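Beta-phosphoglucomutase (Clostridium difficile, PDB 4GIB) probably catalyses the magnesium-dependent interconversion of beta-D-glucose 1-phosphate and beta-D-glucose 6-phosphate. Local coordinates at residues I70-S75 and A140-I145; Y104-I109 and A144-N149; I30-G35 and I193-A198; M46-L51 and E99-Y104. All coordinates share one frame; numbering follows the deposited sequence.

Contact 1. Residues I70-S75 and A140-I145; sequences ISRMES and ASKNAI. With PO4 (phosphate ion), chain F; PO4 (phosphate ion), chain E.
R72 of the helical cap and K142 and N143 of the Rossmann-like core meet at an anion site in the active-site cleft. All three are predicted substrate-binding residues. The bound phosphate of chain F, probably from the crystallisation liquor, may mark where a substrate phosphate sits. R72 runs out with CG anti to its N (chi1 -172°) and then bends at chi3 (-50°). The bend brings NE to O4 of this phosphate at 2.8 Å, with an N-H...O angle of 163°. R72 NH1 bonds to O3 of the same ion at 3.0 Å. From the core side, S141 OG donates to O2 (2.6 Å), and N143 ND2 reaches that oxygen almost straight at 2.9 Å. The S141 hydroxyl also accepts from N143 N, which makes an ST turn. K142 binds O3 through its backbone N at 2.8 Å, while its CE lies over one guanidinium face of R72, 4.1 Å from CZ. One water joins R72 N, A140 O and phosphate O3. Nearer the second phosphate, chain E, A140 CB packs on the backbone at S71 N (3.7 Å), and A140 N binds that ion. S71 is the N-cap residue of helix 72-82, and N143 the N-cap residue of helix 144-151. N102 of helix 91-109 takes a hydrogen bond from N143 ND2 and also touches R72.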
loop_
_atom_site.group_PDB
_atom_site.type_symbol
_atom_site.label_atom_id
_atom_site.label_comp_id
_atom_site.label_asym_id
_atom_site.label_seq_id
_atom_site.Cartn_x
_atom_site.Cartn_y
_atom_site.Cartn_z
ATOM N N ILE A 70 7.108 -0.253 1.866
ATOM C CA ILE A 70 8.356 -0.369 1.103
ATOM C C ILE A 70 8.588 -1.848 0.727
ATOM O O ILE A 70 8.310 -2.737 1.523
ATOM C CB ILE A 70 9.576 0.186 1.913
ATOM C CG1 ILE A 70 9.356 1.641 2.346
ATOM C CG2 ILE A 70 10.837 0.126 1.107
ATOM C CD1 ILE A 70 9.221 2.660 1.170
ATOM N N SER A 71 9.086 -2.091 -0.483
ATOM C CA SER A 71 9.380 -3.442 -0.972
ATOM C C SER A 71 10.410 -4.150 -0.090
ATOM O O SER A 71 11.221 -3.503 0.574
ATOM C CB SER A 71 9.902 -3.402 -2.421
ATOM O OG SER A 71 11.225 -2.858 -2.500
ATOM N N ARG A 72 10.399 -5.482 -0.149
ATOM C CA ARG A 72 11.251 -6.349 0.691
ATOM C C ARG A 72 12.735 -6.036 0.742
ATOM O O ARG A 72 13.289 -5.844 1.825
ATOM C CB ARG A 72 11.076 -7.811 0.265
ATOM C CG ARG A 72 11.761 -8.832 1.166
ATOM C CD ARG A 72 11.486 -10.233 0.658
ATOM N NE ARG A 72 10.056 -10.386 0.448
ATOM C CZ ARG A 72 9.482 -11.375 -0.205
ATOM N NH1 ARG A 72 8.157 -11.374 -0.334
ATOM N NH2 ARG A 72 10.204 -12.355 -0.728
ATOM N N MET A 73 13.401 -6.038 -0.402
ATOM C CA MET A 73 14.848 -5.792 -0.427
ATOM C C MET A 73 15.211 -4.339 -0.100
ATOM O O MET A 73 16.250 -4.083 0.542
ATOM C CB MET A 73 15.442 -6.243 -1.756
ATOM C CG MET A 73 15.246 -7.769 -2.016
ATOM S SD MET A 73 16.056 -8.835 -0.779
ATOM C CE MET A 73 17.771 -8.445 -1.142
ATOM N N GLU A 74 14.379 -3.384 -0.507
ATOM C CA GLU A 74 14.647 -1.997 -0.157
ATOM C C GLU A 74 14.509 -1.834 1.350
ATOM O O GLU A 74 15.341 -1.165 1.982
ATOM C CB GLU A 74 13.708 -1.030 -0.881
ATOM C CG GLU A 74 13.892 0.439 -0.487
ATOM C CD GLU A 74 15.312 0.976 -0.714
ATOM O OE1 GLU A 74 16.051 0.401 -1.542
ATOM O OE2 GLU A 74 15.682 1.994 -0.071
ATOM N N SER A 75 13.470 -2.462 1.917
ATOM C CA SER A 75 13.206 -2.416 3.350
ATOM C C SER A 75 14.389 -2.947 4.124
ATOM O O SER A 75 14.777 -2.362 5.120
ATOM C CB SER A 75 11.945 -3.221 3.713
ATOM O OG SER A 75 10.811 -2.683 3.080
ATOM N N ALA A 140 3.396 -2.610 -2.574
ATOM C CA ALA A 140 4.831 -2.898 -2.815
ATOM C C ALA A 140 5.227 -4.311 -2.390
ATOM O O ALA A 140 6.397 -4.706 -2.501
ATOM C CB ALA A 140 5.707 -1.891 -2.083
ATOM N N SER A 141 4.239 -5.059 -1.921
ATOM C CA SER A 141 4.416 -6.404 -1.405
ATOM C C SER A 141 4.077 -7.480 -2.431
ATOM O O SER A 141 2.986 -7.486 -3.009
ATOM C CB SER A 141 3.509 -6.572 -0.154
ATOM O OG SER A 141 3.375 -7.931 0.232
ATOM N N LYS A 142 5.016 -8.397 -2.646
ATOM C CA LYS A 142 4.796 -9.530 -3.534
ATOM C C LYS A 142 3.900 -10.558 -2.852
ATOM O O LYS A 142 3.602 -11.583 -3.429
ATOM C CB LYS A 142 6.123 -10.172 -3.953
ATOM C CG LYS A 142 7.008 -9.259 -4.793
ATOM C CD LYS A 142 8.280 -9.939 -5.268
ATOM C CE LYS A 142 9.268 -10.203 -4.142
ATOM N NZ LYS A 142 10.514 -10.815 -4.680
ATOM N N ASN A 143 3.480 -10.271 -1.619
ATOM C CA ASN A 143 2.586 -11.139 -0.856
ATOM C C ASN A 143 1.161 -10.604 -0.859
ATOM O O ASN A 143 0.299 -11.120 -0.156
ATOM C CB ASN A 143 3.082 -11.258 0.591
ATOM C CG ASN A 143 4.257 -12.195 0.725
ATOM O OD1 ASN A 143 4.109 -13.381 0.528
ATOM N ND2 ASN A 143 5.427 -11.668 1.105
ATOM N N ALA A 144 0.904 -9.593 -1.684
ATOM C CA ALA A 144 -0.407 -8.965 -1.727
ATOM C C ALA A 144 -1.510 -9.938 -2.148
ATOM O O ALA A 144 -2.598 -9.930 -1.566
ATOM C CB ALA A 144 -0.377 -7.743 -2.630
ATOM N N ILE A 145 -1.217 -10.767 -3.150
ATOM C CA ILE A 145 -2.167 -11.761 -3.663
ATOM C C ILE A 145 -2.556 -12.737 -2.536
ATOM O O ILE A 145 -3.743 -12.941 -2.256
ATOM C CB ILE A 145 -1.592 -12.514 -4.900
ATOM C CG1 ILE A 145 -1.401 -11.539 -6.074
ATOM C CG2 ILE A 145 -2.536 -13.675 -5.356
ATOM C CD1 ILE A 145 -0.947 -12.197 -7.369
HETATM P P PO4 F . 6.900 -8.251 0.789
HETATM O O1 PO4 F . 6.847 -6.742 0.939
HETATM O O2 PO4 F . 5.611 -8.765 1.343
HETATM O O3 PO4 F . 7.025 -8.631 -0.665
HETATM O O4 PO4 F . 8.074 -8.821 1.538
HETATM P P PO4 E . 1.972 -2.100 1.109
HETATM O O1 PO4 E . 1.722 -0.840 1.907
HETATM O O2 PO4 E . 3.166 -2.840 1.668
HETATM O O3 PO4 E . 0.775 -2.997 1.189
HETATM O O4 PO4 E . 2.238 -1.697 -0.319
HETATM O O HOH W 1 8.193 -6.606 -1.966
#

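Contact 2. Residues Y104-I109 and A144-N149; sequences YYVSLI and AINVLN
I109 puts its CD1 against V147 CG2 at 3.8 Å, and the same methyl also meets the N146 amide nitrogen, ND2, at 4.0 Å. The contact joins helix 91-109, the last long helix of the cap, to helix 144-151 of the Rossmann-like core. The two segments run nearly parallel, 15° apart, with axes 11.0 Å from each other. At that spacing the backbones stay apart, and side chains alone make the contact. I109 holds CG1 between its N and its carbonyl carbon (chi1 59°), and the extended end carries CD1 across to the other helix. There it crosses V147 at about a right angle. N146 ND2 has a polar partner of its own: it hydrogen-bonds to D110 OD1, just past the end of helix 91-109. V106 CG1 makes a looser touch on the N146 amide nitrogen. The ring of Y105 stacks with H44. V147 also packs on L33, and A144 and L148 pack on L33 and L137, so helix 144-151 faces the sheet on that side. No hydrogen bond links the two segments. Y105 OH makes a long approach to V147 CG2, 4.5 Å.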
loop_
_atom_site.group_PDB
_atom_site.type_symbol
_atom_site.label_atom_id
_atom_site.label_comp_id
_atom_site.label_asym_id
_atom_site.label_seq_id
_atom_site.Cartn_x
_atom_site.Cartn_y
_atom_site.Cartn_z
ATOM N N TYR A 104 8.896 -16.048 7.766
ATOM C CA TYR A 104 8.301 -15.704 9.042
ATOM C C TYR A 104 7.080 -14.798 8.842
ATOM O O TYR A 104 6.067 -15.007 9.486
ATOM C CB TYR A 104 9.345 -15.104 9.996
ATOM C CG TYR A 104 8.820 -14.913 11.399
ATOM C CD1 TYR A 104 8.253 -15.969 12.092
ATOM C CD2 TYR A 104 8.898 -13.682 12.035
ATOM C CE1 TYR A 104 7.760 -15.806 13.373
ATOM C CE2 TYR A 104 8.405 -13.505 13.329
ATOM C CZ TYR A 104 7.842 -14.574 13.988
ATOM O OH TYR A 104 7.363 -14.423 15.259
ATOM N N TYR A 105 7.161 -13.841 7.917
ATOM C CA TYR A 105 6.032 -12.952 7.628
ATOM C C TYR A 105 4.831 -13.758 7.078
ATOM O O TYR A 105 3.687 -13.576 7.527
ATOM C CB TYR A 105 6.442 -11.835 6.650
ATOM C CG TYR A 105 5.279 -10.985 6.193
ATOM C CD1 TYR A 105 4.687 -10.062 7.055
ATOM C CD2 TYR A 105 4.760 -11.104 4.896
ATOM C CE1 TYR A 105 3.588 -9.299 6.651
ATOM C CE2 TYR A 105 3.688 -10.335 4.479
ATOM C CZ TYR A 105 3.097 -9.436 5.362
ATOM O OH TYR A 105 2.023 -8.670 4.962
ATOM N N VAL A 106 5.110 -14.663 6.143
ATOM C CA VAL A 106 4.082 -15.505 5.515
ATOM C C VAL A 106 3.365 -16.374 6.548
ATOM O O VAL A 106 2.172 -16.644 6.444
ATOM C CB VAL A 106 4.716 -16.363 4.389
ATOM C CG1 VAL A 106 3.799 -17.556 3.956
ATOM C CG2 VAL A 106 5.081 -15.461 3.214
ATOM N N SER A 107 4.100 -16.788 7.564
ATOM C CA SER A 107 3.540 -17.587 8.620
ATOM C C SER A 107 2.560 -16.763 9.446
ATOM O O SER A 107 1.560 -17.269 9.922
ATOM C CB SER A 107 4.664 -18.117 9.502
ATOM O OG SER A 107 4.125 -18.842 10.572
ATOM N N LEU A 108 2.856 -15.490 9.629
ATOM C CA LEU A 108 1.963 -14.611 10.396
ATOM C C LEU A 108 0.711 -14.281 9.621
ATOM O O LEU A 108 -0.378 -14.391 10.155
ATOM C CB LEU A 108 2.676 -13.324 10.804
ATOM C CG LEU A 108 3.873 -13.509 11.748
ATOM C CD1 LEU A 108 4.568 -12.186 11.959
ATOM C CD2 LEU A 108 3.436 -14.118 13.079
ATOM N N ILE A 109 0.844 -13.907 8.351
ATOM C CA ILE A 109 -0.344 -13.511 7.559
ATOM C C ILE A 109 -1.240 -14.662 7.142
ATOM O O ILE A 109 -2.376 -14.436 6.730
ATOM C CB ILE A 109 0.001 -12.671 6.312
ATOM C CG1 ILE A 109 0.933 -13.434 5.372
ATOM C CG2 ILE A 109 0.601 -11.335 6.740
ATOM C CD1 ILE A 109 1.242 -12.693 4.109
ATOM N N ALA A 144 0.904 -9.593 -1.684
ATOM C CA ALA A 144 -0.407 -8.965 -1.727
ATOM C C ALA A 144 -1.510 -9.938 -2.148
ATOM O O ALA A 144 -2.598 -9.930 -1.566
ATOM C CB ALA A 144 -0.377 -7.743 -2.630
ATOM N N ILE A 145 -1.217 -10.767 -3.150
ATOM C CA ILE A 145 -2.167 -11.761 -3.663
ATOM C C ILE A 145 -2.556 -12.737 -2.536
ATOM O O ILE A 145 -3.743 -12.941 -2.256
ATOM C CB ILE A 145 -1.592 -12.514 -4.900
ATOM C CG1 ILE A 145 -1.401 -11.539 -6.074
ATOM C CG2 ILE A 145 -2.536 -13.675 -5.356
ATOM C CD1 ILE A 145 -0.947 -12.197 -7.369
ATOM N N ASN A 146 -1.554 -13.299 -1.871
ATOM C CA ASN A 146 -1.793 -14.199 -0.745
ATOM C C ASN A 146 -2.726 -13.537 0.291
ATOM O O ASN A 146 -3.666 -14.154 0.784
ATOM C CB ASN A 146 -0.452 -14.612 -0.098
ATOM C CG ASN A 146 -0.607 -15.742 0.941
ATOM O OD1 ASN A 146 -1.550 -16.530 0.880
ATOM N ND2 ASN A 146 0.337 -15.825 1.878
ATOM N N VAL A 147 -2.489 -12.267 0.594
ATOM C CA VAL A 147 -3.305 -11.573 1.589
ATOM C C VAL A 147 -4.762 -11.384 1.136
ATOM O O VAL A 147 -5.686 -11.645 1.907
ATOM C CB VAL A 147 -2.701 -10.219 1.968
ATOM C CG1 VAL A 147 -3.625 -9.484 2.952
ATOM C CG2 VAL A 147 -1.314 -10.405 2.556
ATOM N N LEU A 148 -4.969 -10.926 -0.096
ATOM C CA LEU A 148 -6.336 -10.764 -0.625
ATOM C C LEU A 148 -7.120 -12.074 -0.639
ATOM O O LEU A 148 -8.342 -12.067 -0.437
ATOM C CB LEU A 148 -6.335 -10.192 -2.040
ATOM C CG LEU A 148 -5.768 -8.792 -2.217
ATOM C CD1 LEU A 148 -5.868 -8.400 -3.674
ATOM C CD2 LEU A 148 -6.472 -7.803 -1.319
ATOM N N ASN A 149 -6.443 -13.187 -0.911
ATOM C CA ASN A 149 -7.121 -14.489 -0.919
ATOM C C ASN A 149 -7.569 -14.910 0.490
ATOM O O ASN A 149 -8.636 -15.476 0.647
ATOM C CB ASN A 149 -6.283 -15.558 -1.624
ATOM C CG ASN A 149 -6.398 -15.465 -3.164
ATOM O OD1 ASN A 149 -5.455 -15.065 -3.840
ATOM N ND2 ASN A 149 -7.580 -15.795 -3.703
#

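Contact 3. Residues I30-G35 and I193-A198; sequences IFDLDG and IEDASA. With NA (sodium ion), chain D; PO4 (phosphate ion), chain E.
D32, the predicted nucleophile, meets E194 at the metal site that ends two adjacent parallel strands. D32 CB lies 3.2 Å from E194 OE1. D32 CG stands anti to the backbone N (chi1 180°), which sets the carboxylate beside the metal, and lies 3.4 Å from E194 OE2. At the tip, OD2 binds the sodium ion at 2.2 Å, and OD1 lies 2.9 Å from O4 of the chain E phosphate. E194 bends at chi2 and brings OE1 to the metal at 2.2 Å; OE1 sits close to D32 OD2 because both bind the sodium, with carboxylate planes 85° apart. D195 OD1, D34 O and a water complete the ligands, and the water donates to phosphate O1. D32 and D34 form the DxD motif of the HAD superfamily, and E194 and D195 supply the acidic pair ending strand 190-194. Sodium sits where magnesium is predicted. K170 pairs with E194 OE2, and K68 bridges D34 OD2 and D195 OD2. Behind the site, I193 N donates to I30 O (2.9 Å) and D32 N to I193 O (3.1 Å). Strand 28-31 lies between strands 134-137 and 190-194. V36 of helix 33-37 packs against F31 and I193, while L33 packs on helix 144-151.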
loop_
_atom_site.group_PDB
_atom_site.type_symbol
_atom_site.label_atom_id
_atom_site.label_comp_id
_atom_site.label_asym_id
_atom_site.label_seq_id
_atom_site.Cartn_x
_atom_site.Cartn_y
_atom_site.Cartn_z
ATOM N N ILE A 30 -7.857 2.954 -7.005
ATOM C CA ILE A 30 -6.654 2.154 -6.865
ATOM C C ILE A 30 -6.278 2.200 -5.401
ATOM O O ILE A 30 -5.986 3.259 -4.871
ATOM C CB ILE A 30 -5.490 2.669 -7.737
ATOM C CG1 ILE A 30 -5.900 2.713 -9.222
ATOM C CG2 ILE A 30 -4.265 1.771 -7.543
ATOM C CD1 ILE A 30 -4.760 3.248 -10.170
ATOM N N PHE A 31 -6.276 1.039 -4.759
ATOM C CA PHE A 31 -5.996 0.948 -3.335
ATOM C C PHE A 31 -4.594 0.480 -2.992
ATOM O O PHE A 31 -3.949 -0.200 -3.790
ATOM C CB PHE A 31 -6.966 -0.056 -2.701
ATOM C CG PHE A 31 -8.422 0.323 -2.831
ATOM C CD1 PHE A 31 -9.130 0.028 -3.984
ATOM C CD2 PHE A 31 -9.093 0.921 -1.779
ATOM C CE1 PHE A 31 -10.478 0.360 -4.095
ATOM C CE2 PHE A 31 -10.432 1.243 -1.883
ATOM C CZ PHE A 31 -11.123 0.967 -3.054
ATOM N N ASP A 32 -4.112 0.878 -1.812
ATOM C CA ASP A 32 -2.883 0.305 -1.282
ATOM C C ASP A 32 -3.425 -0.807 -0.399
ATOM O O ASP A 32 -4.605 -0.780 -0.021
ATOM C CB ASP A 32 -2.031 1.262 -0.449
ATOM C CG ASP A 32 -0.747 0.576 0.084
ATOM O OD1 ASP A 32 -0.331 -0.440 -0.537
ATOM O OD2 ASP A 32 -0.173 1.017 1.121
ATOM N N LEU A 33 -2.590 -1.772 -0.054
ATOM C CA LEU A 33 -3.051 -2.881 0.766
ATOM C C LEU A 33 -3.011 -2.525 2.265
ATOM O O LEU A 33 -4.055 -2.295 2.887
ATOM C CB LEU A 33 -2.229 -4.138 0.451
ATOM C CG LEU A 33 -2.583 -5.417 1.217
ATOM C CD1 LEU A 33 -3.998 -5.892 0.886
ATOM C CD2 LEU A 33 -1.556 -6.494 0.908
ATOM N N ASP A 34 -1.807 -2.470 2.835
ATOM C CA ASP A 34 -1.616 -2.147 4.265
ATOM C C ASP A 34 -2.274 -0.831 4.712
ATOM O O ASP A 34 -2.042 0.212 4.127
ATOM C CB ASP A 34 -0.117 -2.066 4.553
ATOM C CG ASP A 34 0.193 -1.784 6.009
ATOM O OD1 ASP A 34 -0.644 -2.099 6.905
ATOM O OD2 ASP A 34 1.301 -1.235 6.252
ATOM N N GLY A 35 -3.106 -0.894 5.748
ATOM C CA GLY A 35 -3.748 0.303 6.305
ATOM C C GLY A 35 -4.939 0.858 5.538
ATOM O O GLY A 35 -5.490 1.902 5.909
ATOM N N ILE A 193 -6.088 5.516 -3.012
ATOM C CA ILE A 193 -6.324 5.509 -1.555
ATOM C C ILE A 193 -5.127 4.924 -0.773
ATOM O O ILE A 193 -4.633 3.833 -1.087
ATOM C CB ILE A 193 -7.618 4.774 -1.202
ATOM C CG1 ILE A 193 -8.768 5.363 -2.044
ATOM C CG2 ILE A 193 -7.864 4.850 0.290
ATOM C CD1 ILE A 193 -10.135 5.025 -1.573
ATOM N N GLU A 194 -4.709 5.631 0.280
ATOM C CA GLU A 194 -3.495 5.272 1.012
ATOM C C GLU A 194 -3.480 5.821 2.455
ATOM O O GLU A 194 -4.255 6.728 2.782
ATOM C CB GLU A 194 -2.345 5.843 0.179
ATOM C CG GLU A 194 -0.972 5.646 0.640
ATOM C CD GLU A 194 -0.598 4.202 0.827
ATOM O OE1 GLU A 194 -1.252 3.529 1.669
ATOM O OE2 GLU A 194 0.383 3.757 0.178
ATOM N N ASP A 195 -2.630 5.250 3.320
ATOM C CA ASP A 195 -2.520 5.690 4.729
ATOM C C ASP A 195 -1.137 6.228 5.130
ATOM O O ASP A 195 -0.912 6.536 6.302
ATOM C CB ASP A 195 -2.882 4.548 5.701
ATOM C CG ASP A 195 -1.769 3.488 5.819
ATOM O OD1 ASP A 195 -0.972 3.341 4.874
ATOM O OD2 ASP A 195 -1.694 2.795 6.862
ATOM N N ALA A 196 -0.199 6.305 4.191
ATOM C CA ALA A 196 1.156 6.808 4.499
ATOM C C ALA A 196 1.483 7.935 3.553
ATOM O O ALA A 196 1.034 7.942 2.408
ATOM C CB ALA A 196 2.184 5.700 4.394
ATOM N N SER A 197 2.257 8.897 4.045
ATOM C CA SER A 197 2.624 10.074 3.273
ATOM C C SER A 197 3.394 9.750 1.977
ATOM O O SER A 197 3.236 10.440 0.977
ATOM C CB SER A 197 3.429 11.030 4.156
ATOM O OG SER A 197 4.546 10.362 4.725
ATOM N N ALA A 198 4.224 8.716 1.998
ATOM C CA ALA A 198 4.986 8.336 0.808
ATOM C C ALA A 198 4.034 7.899 -0.306
ATOM O O ALA A 198 4.232 8.217 -1.478
ATOM C CB ALA A 198 5.983 7.218 1.133
HETATM NA NA NA D . -0.605 1.926 3.078
HETATM P P PO4 E . 1.972 -2.100 1.109
HETATM O O1 PO4 E . 1.722 -0.840 1.907
HETATM O O2 PO4 E . 3.166 -2.840 1.668
HETATM O O3 PO4 E . 0.775 -2.997 1.189
HETATM O O4 PO4 E . 2.238 -1.697 -0.319
HETATM O O HOH W 2 1.441 1.386 3.520
#

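Contact 4. Residues M46-L51 and E99-Y104; sequences MAWRKL and EEKNNY
K101 lays its side chain over one face of the W48 indole, joining helices 41-53 and 91-109 of the all-helical cap. The segments run roughly antiparallel, at 143°, with axes 8.8 Å apart. K101 leaves with CG anti to its N, bends at chi2 (-85°) and is extended from there. That bend turns the chain across the ring, so CG passes over the six-membered part and CE over the five-membered part. CE is 3.4 Å from W48 CE2, a CH-pi contact. K101 NZ goes on past the ring as an off-centre cation-pi partner, 4.0 Å from the five-membered centroid, and hydrogen-bonds to H44 ND1. W48 and K101 are both predicted to bind substrate. A47 and K101 are where the two backbones come nearest, and A47 CB touches K101 CE at 3.6 Å. On the outer side, the fully extended K50 crosses Y104 at about a right angle. Its CD rests over the ring face, and NZ stands 4.5 Å from the centroid, only 13° off the normal. L51 CD2 packs on K101 CB at 4.1 Å, while L51 CD1 meets the carboxylate end of E100, crossing it at a slant; E100 pairs with K54 and R96. The edge of the Y104 ring faces the backbone of helix 41-53: CD2 lies 3.6 Å from A47 CA, and CE2 is 4.0 Å from M46 O.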
loop_
_atom_site.group_PDB
_atom_site.type_symbol
_atom_site.label_atom_id
_atom_site.label_comp_id
_atom_site.label_asym_id
_atom_site.label_seq_id
_atom_site.Cartn_x
_atom_site.Cartn_y
_atom_site.Cartn_z
ATOM N N MET A 46 7.114 -7.208 13.068
ATOM C CA MET A 46 7.486 -8.347 13.904
ATOM C C MET A 46 8.511 -9.206 13.175
ATOM O O MET A 46 9.477 -9.688 13.784
ATOM C CB MET A 46 6.255 -9.197 14.251
ATOM C CG MET A 46 5.345 -8.561 15.280
ATOM S SD MET A 46 3.925 -9.577 15.713
ATOM C CE MET A 46 2.913 -9.420 14.263
ATOM N N ALA A 47 8.287 -9.393 11.868
ATOM C CA ALA A 47 9.182 -10.190 11.031
ATOM C C ALA A 47 10.532 -9.505 10.829
ATOM O O ALA A 47 11.575 -10.173 10.881
ATOM C CB ALA A 47 8.535 -10.494 9.678
ATOM N N TRP A 48 10.520 -8.192 10.584
ATOM C CA TRP A 48 11.772 -7.463 10.392
ATOM C C TRP A 48 12.532 -7.349 11.714
ATOM O O TRP A 48 13.769 -7.512 11.743
ATOM C CB TRP A 48 11.562 -6.066 9.778
ATOM C CG TRP A 48 11.311 -6.026 8.284
ATOM C CD1 TRP A 48 10.252 -5.452 7.650
ATOM C CD2 TRP A 48 12.144 -6.586 7.244
ATOM N NE1 TRP A 48 10.371 -5.609 6.290
ATOM C CE2 TRP A 48 11.526 -6.295 6.014
ATOM C CE3 TRP A 48 13.353 -7.297 7.241
ATOM C CZ2 TRP A 48 12.066 -6.700 4.784
ATOM C CZ3 TRP A 48 13.892 -7.699 6.022
ATOM C CH2 TRP A 48 13.245 -7.405 4.809
ATOM N N ARG A 49 11.805 -7.095 12.799
ATOM C CA ARG A 49 12.432 -6.967 14.104
ATOM C C ARG A 49 13.275 -8.192 14.477
ATOM O O ARG A 49 14.364 -8.048 15.012
ATOM C CB ARG A 49 11.382 -6.725 15.171
ATOM C CG ARG A 49 11.955 -6.493 16.529
ATOM C CD ARG A 49 10.866 -6.186 17.506
ATOM N NE ARG A 49 9.919 -7.289 17.639
ATOM C CZ ARG A 49 8.849 -7.248 18.422
ATOM N NH1 ARG A 49 8.587 -6.158 19.128
ATOM N NH2 ARG A 49 8.037 -8.296 18.493
ATOM N N LYS A 50 12.768 -9.388 14.199
ATOM C CA LYS A 50 13.487 -10.635 14.515
ATOM C C LYS A 50 14.808 -10.749 13.729
ATOM O O LYS A 50 15.837 -11.116 14.282
ATOM C CB LYS A 50 12.591 -11.848 14.249
ATOM C CG LYS A 50 13.201 -13.188 14.620
ATOM C CD LYS A 50 12.207 -14.327 14.414
ATOM C CE LYS A 50 12.867 -15.673 14.676
ATOM N NZ LYS A 50 11.968 -16.808 14.362
ATOM N N LEU A 51 14.775 -10.420 12.447
ATOM C CA LEU A 51 15.975 -10.475 11.607
ATOM C C LEU A 51 16.940 -9.346 11.947
ATOM O O LEU A 51 18.132 -9.536 11.915
ATOM C CB LEU A 51 15.593 -10.384 10.128
ATOM C CG LEU A 51 16.743 -10.652 9.141
ATOM C CD1 LEU A 51 17.117 -12.182 9.143
ATOM C CD2 LEU A 51 16.338 -10.214 7.773
ATOM N N GLU A 99 14.775 -13.963 2.771
ATOM C CA GLU A 99 14.014 -15.200 2.698
ATOM C C GLU A 99 13.510 -15.629 4.065
ATOM O O GLU A 99 12.336 -15.971 4.213
ATOM C CB GLU A 99 14.874 -16.316 2.101
ATOM C CG GLU A 99 14.175 -17.684 2.026
ATOM C CD GLU A 99 14.911 -18.686 1.132
ATOM O OE1 GLU A 99 15.617 -18.254 0.195
ATOM O OE2 GLU A 99 14.768 -19.906 1.354
ATOM N N GLU A 100 14.405 -15.611 5.050
ATOM C CA GLU A 100 14.078 -16.006 6.404
ATOM C C GLU A 100 12.983 -15.103 6.948
ATOM O O GLU A 100 12.047 -15.564 7.587
ATOM C CB GLU A 100 15.333 -15.967 7.298
ATOM C CG GLU A 100 15.053 -16.270 8.763
ATOM C CD GLU A 100 16.285 -16.191 9.663
ATOM O OE1 GLU A 100 16.083 -16.150 10.899
ATOM O OE2 GLU A 100 17.438 -16.167 9.150
ATOM N N LYS A 101 13.098 -13.814 6.673
ATOM C CA LYS A 101 12.104 -12.864 7.093
ATOM C C LYS A 101 10.783 -13.130 6.381
ATOM O O LYS A 101 9.726 -13.125 7.015
ATOM C CB LYS A 101 12.589 -11.436 6.818
ATOM C CG LYS A 101 11.580 -10.325 7.157
ATOM C CD LYS A 101 10.576 -10.026 6.035
ATOM C CE LYS A 101 9.518 -9.039 6.524
ATOM N NZ LYS A 101 8.569 -8.611 5.486
ATOM N N ASN A 102 10.839 -13.350 5.070
ATOM C CA ASN A 102 9.617 -13.608 4.303
ATOM C C ASN A 102 8.871 -14.829 4.871
ATOM O O ASN A 102 7.676 -14.746 5.163
ATOM C CB ASN A 102 9.929 -13.802 2.819
ATOM C CG ASN A 102 8.670 -13.811 1.932
ATOM O OD1 ASN A 102 7.710 -13.089 2.177
ATOM N ND2 ASN A 102 8.723 -14.575 0.854
ATOM N N ASN A 103 9.574 -15.949 5.038
ATOM C CA ASN A 103 8.966 -17.150 5.609
ATOM C C ASN A 103 8.261 -16.849 6.927
ATOM O O ASN A 103 7.160 -17.317 7.178
ATOM C CB ASN A 103 10.012 -18.242 5.838
ATOM C CG ASN A 103 10.592 -18.791 4.539
ATOM O OD1 ASN A 103 9.992 -18.662 3.469
ATOM N ND2 ASN A 103 11.763 -19.429 4.636
ATOM N N TYR A 104 8.896 -16.048 7.766
ATOM C CA TYR A 104 8.301 -15.704 9.042
ATOM C C TYR A 104 7.080 -14.798 8.842
ATOM O O TYR A 104 6.067 -15.007 9.486
ATOM C CB TYR A 104 9.345 -15.104 9.996
ATOM C CG TYR A 104 8.820 -14.913 11.399
ATOM C CD1 TYR A 104 8.253 -15.969 12.092
ATOM C CD2 TYR A 104 8.898 -13.682 12.035
ATOM C CE1 TYR A 104 7.760 -15.806 13.373
ATOM C CE2 TYR A 104 8.405 -13.505 13.329
ATOM C CZ TYR A 104 7.842 -14.574 13.988
ATOM O OH TYR A 104 7.363 -14.423 15.259
#

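Contact 4 lies within the helical cap, contact 3 within the core sheet, and contacts 1 and 2 join cap to core. Along the chain, the segments of contact 3 come before and after all the others. Contacts 4 and 1 alternate, and contact 4 closes before contact 2 opens. Contacts 2 and 4 share Y104 and helix 91-109; contacts 1 and 2 share helix 144-151. Centres of contacts 1 and 2 are about 11 Å apart, and those of 3 and 4 are about 22 Å apart without touching. Contacts 1 and 3 both touch the chain E phosphate. This is consistent with a substrate cleft between the metal site and the cap, with contact 1 between them.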